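Local coordinates for iron-regulated ABC transporter siderophore-binding protein SirA (Staphylococcus aureus subsp. aureus, PDB 3MWF), which binds iron(III)-staphyloferrin B and probably passes it to an ABC transporter for iron uptake, at residues 113-118 against 181-186; 268-273 against 280-285. All coordinates share one frame; numbering follows the deposited sequence.

Contacts 1 and 2 are consecutive along the chain, yet their centres lie about 10 Å apart and both reach staphyloferrin B, illustrating how a ligand pocket is tied to the framework behind it. Contact 1 brings Val113 and Phe114 to the siderophore, and contact 2 brings Asn272 and Leu273. The two also pack directly on each other. Ala181 CB touches Trp271 O at 3.4 Å. Phe116 CZ likewise meets Ser280 CB at 3.5 Å. The bound iron(III) is more distant, about 9 Å from the side chain of Phe114 and about 14 Å from that of Trp271, and both contacts meet the siderophore rather than the metal.

Contact 1. Residues 113-118 against 181-186; sequences VFKFKD and AGEILN. With SE8 (5-[(2-{[(3S)-5-{[(2S)-2-amino-2-carboxyethyl]amino}-3-carboxy-3-hydroxy-5-oxopentanoyl]amino}ethyl)amino]-2,5-dioxopentanoic acid), chain C.
Lys115, the centre of an inverse gamma turn and the N-cap residue of helix 116-127, pairs in the register with Glu183 of helix 179-187, 8.0 Å between CA atoms. Lys115 NZ donates to Glu183 OE2 at 2.7 Å, forming a salt bridge that uses the syn lone pair of the carboxylate. The lysine runs extended as far as CE and bends only at its last torsion (chi4 -83°), which swings the ammonium group onto the acid. The other oxygen, Glu183 OE1, accepts from two waters, one of which also accepts from Lys115 NZ and the other from Lys117 NZ.

On the pocket side, the edge of the Phe114 ring comes up to the same carboxylate. Phe114 CE1 lies 3.6 Å from Glu183 OE2, near the ring plane, and the ring and carboxylate planes stand 86° apart. Elsewhere on its edge, Phe114 CD2 lies 3.6 Å from SE8 O27, and Val113 CG2 approaches the same SE8 O27 at 3.4 Å. An apolar contact adjoins this, Phe116 CE1 lying 3.8 Å from Ile184 CG1.

The loop after strand 107-110 of one sheet thus meets the helix that follows strand 173-176 of the other, consistent with the two-lobed fold of siderophore-binding proteins. With one oxygen bound to a lysine and the other to two waters, the carboxylate is probably held in its rotation and favoured as an anion, and Phe114 lies between this charged link and the siderophore.

Contact 2. Residues 268-273 against 280-285; sequences EITWNL and SLKLID. With SE8 (5-[(2-{[(3S)-5-{[(2S)-2-amino-2-carboxyethyl]amino}-3-carboxy-3-hydroxy-5-oxopentanoyl]amino}ethyl)amino]-2,5-dioxopentanoic acid), chain C.
Two neighbouring helices near the C-terminus, 268-273 and 277-290, form a steeply crossed pair in which Thr270 and Trp271 pack against Leu283; the axes of segments 268-273 and 280-285 approach to 8.7 Å at a signed angle of -118°. Leu283 sits over the indole, its CG 4.0 Å from the centroid of the six-membered ring of Trp271 and almost on the ring normal, a CH-pi contact. Its CG points anti to the backbone N (chi1 -168°), which carries both methyl branches across the ring. Thr270 uses its methyl instead, CG2 lying 3.6 Å from Leu283 N, while a water bound to Thr270 OG1 reaches Lys282 NZ only weakly.

The first helix ends in a wider pi-type turn, where Glu268 O accepts from both Asn272 N and Leu273 N. Beyond the packed face, Asn272 ND2 donates to SE8 O24, a siderophore carboxylate oxygen, at 2.8 Å and a fairly straight 159°. Leu273 CD2 rests 3.9 Å from SE8 C6.

Trp271 NE1 is hydrogen-bonded to Asp286 OD2 further along helix 277-290, and its ring meets Phe224 of strand 222-227. Ala181 of helix 179-187 touches Leu283, whereas Ile284 touches Tyr140 of the long helix 130-155.

Contact 1. Residues 113-118 against 181-186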
loop_
_atom_site.group_PDB
_atom_site.type_symbol
_atom_site.label_atom_id
_atom_site.label_comp_id
_atom_site.label_asym_id
_atom_site.label_seq_id
_atom_site.Cartn_x
_atom_site.Cartn_y
_atom_site.Cartn_z
ATOM N N VAL A 113 -4.036 -2.693 -5.698
ATOM C CA VAL A 113 -3.720 -1.294 -5.444
ATOM C C VAL A 113 -2.404 -1.112 -4.702
ATOM O O VAL A 113 -1.957 0.017 -4.548
ATOM C CB VAL A 113 -4.860 -0.579 -4.654
ATOM C CG1 VAL A 113 -6.179 -0.645 -5.436
ATOM C CG2 VAL A 113 -5.004 -1.179 -3.213
ATOM N N PHE A 114 -1.852 -2.205 -4.175
ATOM C CA PHE A 114 -0.733 -2.061 -3.215
ATOM C C PHE A 114 0.619 -2.531 -3.741
ATOM O O PHE A 114 1.650 -2.374 -3.032
ATOM C CB PHE A 114 -1.056 -2.749 -1.865
ATOM C CG PHE A 114 -1.405 -4.204 -1.994
ATOM C CD1 PHE A 114 -0.404 -5.164 -2.269
ATOM C CD2 PHE A 114 -2.724 -4.624 -1.850
ATOM C CE1 PHE A 114 -0.747 -6.524 -2.417
ATOM C CE2 PHE A 114 -3.089 -5.956 -1.964
ATOM C CZ PHE A 114 -2.087 -6.934 -2.243
ATOM N N LYS A 115 0.631 -3.105 -4.952
ATOM C CA LYS A 115 1.917 -3.586 -5.522
ATOM C C LYS A 115 2.586 -2.435 -6.267
ATOM O O LYS A 115 2.519 -2.331 -7.513
ATOM C CB LYS A 115 1.715 -4.820 -6.411
ATOM C CG LYS A 115 1.154 -6.043 -5.647
ATOM C CD LYS A 115 0.830 -7.196 -6.624
ATOM C CE LYS A 115 0.235 -8.423 -5.886
ATOM N NZ LYS A 115 1.295 -9.281 -5.296
ATOM N N PHE A 116 3.211 -1.551 -5.485
ATOM C CA PHE A 116 3.638 -0.250 -6.005
ATOM C C PHE A 116 4.722 -0.412 -7.084
ATOM O O PHE A 116 4.861 0.449 -7.951
ATOM C CB PHE A 116 4.087 0.662 -4.861
ATOM C CG PHE A 116 5.431 0.276 -4.289
ATOM C CD1 PHE A 116 5.525 -0.677 -3.278
ATOM C CD2 PHE A 116 6.599 0.851 -4.802
ATOM C CE1 PHE A 116 6.768 -1.059 -2.762
ATOM C CE2 PHE A 116 7.854 0.470 -4.305
ATOM C CZ PHE A 116 7.931 -0.490 -3.273
ATOM N N LYS A 117 5.448 -1.542 -7.065
ATOM C CA LYS A 117 6.457 -1.777 -8.106
ATOM C C LYS A 117 5.776 -2.068 -9.434
ATOM O O LYS A 117 6.219 -1.598 -10.485
ATOM C CB LYS A 117 7.422 -2.896 -7.681
ATOM C CG LYS A 117 8.271 -2.487 -6.466
ATOM C CD LYS A 117 8.996 -3.669 -5.774
ATOM C CE LYS A 117 8.004 -4.777 -5.372
ATOM N NZ LYS A 117 8.023 -5.326 -3.964
ATOM N N ASP A 118 4.685 -2.823 -9.391
ATOM C CA ASP A 118 3.921 -3.104 -10.602
ATOM C C ASP A 118 3.236 -1.844 -11.130
ATOM O O ASP A 118 3.226 -1.581 -12.336
ATOM C CB ASP A 118 2.929 -4.244 -10.353
ATOM C CG ASP A 118 3.636 -5.570 -10.100
ATOM O OD1 ASP A 118 4.874 -5.649 -10.322
ATOM O OD2 ASP A 118 2.978 -6.534 -9.683
ATOM N N ALA A 181 2.196 -3.258 3.321
ATOM C CA ALA A 181 3.333 -3.331 4.252
ATOM C C ALA A 181 3.891 -4.742 4.301
ATOM O O ALA A 181 5.093 -4.915 4.365
ATOM C CB ALA A 181 2.945 -2.868 5.663
ATOM N N GLY A 182 3.021 -5.748 4.229
ATOM C CA GLY A 182 3.507 -7.145 4.256
ATOM C C GLY A 182 4.465 -7.504 3.123
ATOM O O GLY A 182 5.468 -8.224 3.333
ATOM N N GLU A 183 4.180 -7.020 1.917
ATOM C CA GLU A 183 5.115 -7.242 0.814
ATOM C C GLU A 183 6.443 -6.501 0.978
ATOM O O GLU A 183 7.492 -7.051 0.632
ATOM C CB GLU A 183 4.500 -6.911 -0.543
ATOM C CG GLU A 183 3.337 -7.868 -0.909
ATOM C CD GLU A 183 3.031 -7.876 -2.398
ATOM O OE1 GLU A 183 3.684 -7.193 -3.202
ATOM O OE2 GLU A 183 2.129 -8.618 -2.800
ATOM N N ILE A 184 6.400 -5.260 1.480
ATOM C CA ILE A 184 7.629 -4.511 1.738
ATOM C C ILE A 184 8.475 -5.196 2.810
ATOM O O ILE A 184 9.681 -5.374 2.620
ATOM C CB ILE A 184 7.322 -3.053 2.088
ATOM C CG1 ILE A 184 6.813 -2.357 0.816
ATOM C CG2 ILE A 184 8.610 -2.325 2.581
ATOM C CD1 ILE A 184 6.079 -1.029 1.112
ATOM N N LEU A 185 7.848 -5.621 3.905
ATOM C CA LEU A 185 8.609 -6.349 4.924
ATOM C C LEU A 185 9.241 -7.603 4.319
ATOM O O LEU A 185 10.372 -7.960 4.689
ATOM C CB LEU A 185 7.771 -6.709 6.155
ATOM C CG LEU A 185 7.208 -5.545 6.960
ATOM C CD1 LEU A 185 6.526 -6.081 8.199
ATOM C CD2 LEU A 185 8.296 -4.507 7.290
ATOM N N ASN A 186 8.497 -8.302 3.463
ATOM C CA ASN A 186 9.055 -9.470 2.774
ATOM C C ASN A 186 10.309 -9.080 1.931
ATOM O O ASN A 186 11.342 -9.771 1.958
ATOM C CB ASN A 186 7.996 -10.148 1.878
ATOM C CG ASN A 186 8.426 -11.552 1.447
ATOM O OD1 ASN A 186 8.885 -11.776 0.312
ATOM N ND2 ASN A 186 8.310 -12.484 2.352
HETATM C C1 SE8 C . -12.381 -0.247 1.289
HETATM C C2 SE8 C . -12.084 -0.087 2.754
HETATM C C3 SE8 C . -11.315 1.199 3.013
HETATM N N4 SE8 C . -9.978 1.188 2.429
HETATM C C5 SE8 C . -8.918 0.818 3.119
HETATM C C6 SE8 C . -7.622 0.691 2.356
HETATM C C7 SE8 C . -7.524 -0.673 1.672
HETATM C C8 SE8 C . -6.272 -0.668 0.776
HETATM C C9 SE8 C . -5.906 -2.031 0.193
HETATM N N10 SE8 C . -6.899 -2.855 -0.137
HETATM C C11 SE8 C . -6.571 -4.135 -0.722
HETATM C C12 SE8 C . -7.154 -4.259 -2.119
HETATM N N13 SE8 C . -7.245 -5.646 -2.557
HETATM C C14 SE8 C . -8.272 -6.487 -2.233
HETATM C C15 SE8 C . -9.573 -5.918 -1.748
HETATM C C16 SE8 C . -9.289 -5.640 -0.293
HETATM C C17 SE8 C . -10.010 -4.472 0.304
HETATM C C18 SE8 C . -10.782 -4.814 1.487
HETATM O O19 SE8 C . -13.283 0.469 0.780
HETATM O O20 SE8 C . -11.756 -1.118 0.651
HETATM N N21 SE8 C . -11.316 -1.259 3.218
HETATM O O22 SE8 C . -8.930 0.571 4.309
HETATM C C23 SE8 C . -7.488 -1.779 2.712
HETATM O O24 SE8 C . -6.431 -1.983 3.359
HETATM O O25 SE8 C . -8.509 -2.486 2.902
HETATM O O26 SE8 C . -8.720 -0.889 0.903
HETATM O O27 SE8 C . -4.725 -2.320 0.030
HETATM O O28 SE8 C . -8.173 -7.699 -2.291
HETATM O O29 SE8 C . -9.850 -3.309 -0.078
HETATM O O30 SE8 C . -11.005 -3.930 2.307
HETATM O O31 SE8 C . -11.162 -5.999 1.673
HETATM O O HOH W 1 4.299 -8.087 -5.625
HETATM O O HOH W 2 4.959 -4.748 -3.185
#

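Contact 2. Residues 268-273 against 280-285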
loop_
_atom_site.group_PDB
_atom_site.type_symbol
_atom_site.label_atom_id
_atom_site.label_comp_id
_atom_site.label_asym_id
_atom_site.label_seq_id
_atom_site.Cartn_x
_atom_site.Cartn_y
_atom_site.Cartn_z
ATOM N N GLU A 268 -0.914 5.265 9.688
ATOM C CA GLU A 268 -1.682 4.455 8.704
ATOM C C GLU A 268 -1.435 4.862 7.248
ATOM O O GLU A 268 -1.582 4.032 6.342
ATOM C CB GLU A 268 -3.193 4.490 9.005
ATOM C CG GLU A 268 -3.793 5.922 8.890
ATOM C CD GLU A 268 -5.269 5.994 9.193
ATOM O OE1 GLU A 268 -6.041 5.041 8.977
ATOM O OE2 GLU A 268 -5.688 7.058 9.669
ATOM N N ILE A 269 -1.089 6.135 7.006
ATOM C CA ILE A 269 -0.894 6.591 5.617
ATOM C C ILE A 269 0.363 5.961 5.029
ATOM O O ILE A 269 0.326 5.378 3.948
ATOM C CB ILE A 269 -0.851 8.132 5.537
ATOM C CG1 ILE A 269 -2.183 8.676 6.032
ATOM C CG2 ILE A 269 -0.564 8.593 4.101
ATOM C CD1 ILE A 269 -2.157 10.217 6.235
ATOM N N THR A 270 1.449 6.029 5.794
ATOM C CA THR A 270 2.710 5.378 5.410
ATOM C C THR A 270 2.573 3.854 5.305
ATOM O O THR A 270 3.082 3.235 4.359
ATOM C CB THR A 270 3.780 5.718 6.435
ATOM O OG1 THR A 270 4.035 7.117 6.326
ATOM C CG2 THR A 270 5.111 4.957 6.168
ATOM N N TRP A 271 1.907 3.276 6.302
ATOM C CA TRP A 271 1.890 1.834 6.467
ATOM C C TRP A 271 0.871 1.110 5.611
ATOM O O TRP A 271 0.982 -0.110 5.435
ATOM C CB TRP A 271 1.752 1.446 7.946
ATOM C CG TRP A 271 3.084 1.556 8.646
ATOM C CD1 TRP A 271 3.697 2.711 9.082
ATOM C CD2 TRP A 271 3.988 0.485 8.919
ATOM N NE1 TRP A 271 4.934 2.406 9.625
ATOM C CE2 TRP A 271 5.137 1.049 9.529
ATOM C CE3 TRP A 271 3.942 -0.905 8.702
ATOM C CZ2 TRP A 271 6.227 0.264 9.947
ATOM C CZ3 TRP A 271 5.023 -1.690 9.114
ATOM C CH2 TRP A 271 6.153 -1.100 9.740
ATOM N N ASN A 272 -0.132 1.830 5.086
ATOM C CA ASN A 272 -1.100 1.161 4.238
ATOM C C ASN A 272 -1.848 2.032 3.232
ATOM O O ASN A 272 -2.071 1.614 2.074
ATOM C CB ASN A 272 -2.167 0.438 5.088
ATOM C CG ASN A 272 -3.006 -0.494 4.242
ATOM O OD1 ASN A 272 -2.464 -1.328 3.504
ATOM N ND2 ASN A 272 -4.322 -0.357 4.338
ATOM N N LEU A 273 -2.277 3.214 3.664
ATOM C CA LEU A 273 -3.277 3.921 2.817
ATOM C C LEU A 273 -2.721 4.536 1.553
ATOM O O LEU A 273 -3.406 4.494 0.520
ATOM C CB LEU A 273 -4.036 4.974 3.624
ATOM C CG LEU A 273 -4.820 4.455 4.827
ATOM C CD1 LEU A 273 -5.502 5.622 5.587
ATOM C CD2 LEU A 273 -5.842 3.322 4.542
ATOM N N SER A 280 6.874 3.874 0.390
ATOM C CA SER A 280 7.755 2.684 0.537
ATOM C C SER A 280 9.075 3.107 1.187
ATOM O O SER A 280 9.530 2.484 2.165
ATOM C CB SER A 280 7.973 1.924 -0.795
ATOM O OG SER A 280 8.848 2.584 -1.703
ATOM N N LEU A 281 9.637 4.213 0.688
ATOM C CA LEU A 281 10.883 4.737 1.235
ATOM C C LEU A 281 10.671 5.220 2.665
ATOM O O LEU A 281 11.499 4.966 3.558
ATOM C CB LEU A 281 11.406 5.870 0.330
ATOM C CG LEU A 281 11.571 5.488 -1.149
ATOM C CD1 LEU A 281 12.097 6.700 -1.937
ATOM C CD2 LEU A 281 12.526 4.296 -1.337
ATOM N N LYS A 282 9.547 5.899 2.903
ATOM C CA LYS A 282 9.194 6.315 4.249
ATOM C C LYS A 282 8.988 5.170 5.250
ATOM O O LYS A 282 9.355 5.285 6.410
ATOM C CB LYS A 282 7.974 7.225 4.208
ATOM C CG LYS A 282 7.663 7.896 5.508
ATOM C CD LYS A 282 8.514 9.152 5.642
ATOM C CE LYS A 282 7.964 10.042 6.727
ATOM N NZ LYS A 282 8.335 9.485 8.058
ATOM N N LEU A 283 8.362 4.087 4.806
ATOM C CA LEU A 283 8.156 2.928 5.670
ATOM C C LEU A 283 9.511 2.352 6.124
ATOM O O LEU A 283 9.722 2.113 7.323
ATOM C CB LEU A 283 7.266 1.884 4.960
ATOM C CG LEU A 283 6.707 0.731 5.803
ATOM C CD1 LEU A 283 5.529 0.056 5.082
ATOM C CD2 LEU A 283 7.790 -0.314 6.122
ATOM N N ILE A 284 10.441 2.229 5.192
ATOM C CA ILE A 284 11.799 1.732 5.511
ATOM C C ILE A 284 12.486 2.662 6.536
ATOM O O ILE A 284 13.087 2.204 7.522
ATOM C CB ILE A 284 12.656 1.543 4.231
ATOM C CG1 ILE A 284 12.032 0.460 3.309
ATOM C CG2 ILE A 284 14.066 1.084 4.627
ATOM C CD1 ILE A 284 12.609 0.337 1.867
ATOM N N ASP A 285 12.355 3.972 6.335
ATOM C CA ASP A 285 12.868 4.943 7.325
ATOM C C ASP A 285 12.238 4.727 8.695
ATOM O O ASP A 285 12.935 4.773 9.717
ATOM C CB ASP A 285 12.563 6.384 6.885
ATOM C CG ASP A 285 13.489 6.887 5.820
ATOM O OD1 ASP A 285 14.536 6.252 5.525
ATOM O OD2 ASP A 285 13.151 7.965 5.274
HETATM C C1 SE8 C . -12.381 -0.247 1.289
HETATM C C2 SE8 C . -12.084 -0.087 2.754
HETATM C C3 SE8 C . -11.315 1.199 3.013
HETATM N N4 SE8 C . -9.978 1.188 2.429
HETATM C C5 SE8 C . -8.918 0.818 3.119
HETATM C C6 SE8 C . -7.622 0.691 2.356
HETATM C C7 SE8 C . -7.524 -0.673 1.672
HETATM C C8 SE8 C . -6.272 -0.668 0.776
HETATM C C9 SE8 C . -5.906 -2.031 0.193
HETATM N N10 SE8 C . -6.899 -2.855 -0.137
HETATM C C11 SE8 C . -6.571 -4.135 -0.722
HETATM C C12 SE8 C . -7.154 -4.259 -2.119
HETATM N N13 SE8 C . -7.245 -5.646 -2.557
HETATM C C14 SE8 C . -8.272 -6.487 -2.233
HETATM C C15 SE8 C . -9.573 -5.918 -1.748
HETATM C C16 SE8 C . -9.289 -5.640 -0.293
HETATM C C17 SE8 C . -10.010 -4.472 0.304
HETATM C C18 SE8 C . -10.782 -4.814 1.487
HETATM O O19 SE8 C . -13.283 0.469 0.780
HETATM O O20 SE8 C . -11.756 -1.118 0.651
HETATM N N21 SE8 C . -11.316 -1.259 3.218
HETATM O O22 SE8 C . -8.930 0.571 4.309
HETATM C C23 SE8 C . -7.488 -1.779 2.712
HETATM O O24 SE8 C . -6.431 -1.983 3.359
HETATM O O25 SE8 C . -8.509 -2.486 2.902
HETATM O O26 SE8 C . -8.720 -0.889 0.903
HETATM O O27 SE8 C . -4.725 -2.320 0.030
HETATM O O28 SE8 C . -8.173 -7.699 -2.291
HETATM O O29 SE8 C . -9.850 -3.309 -0.078
HETATM O O30 SE8 C . -11.005 -3.930 2.307
HETATM O O31 SE8 C . -11.162 -5.999 1.673
HETATM O O HOH W 3 5.590 7.517 8.708
#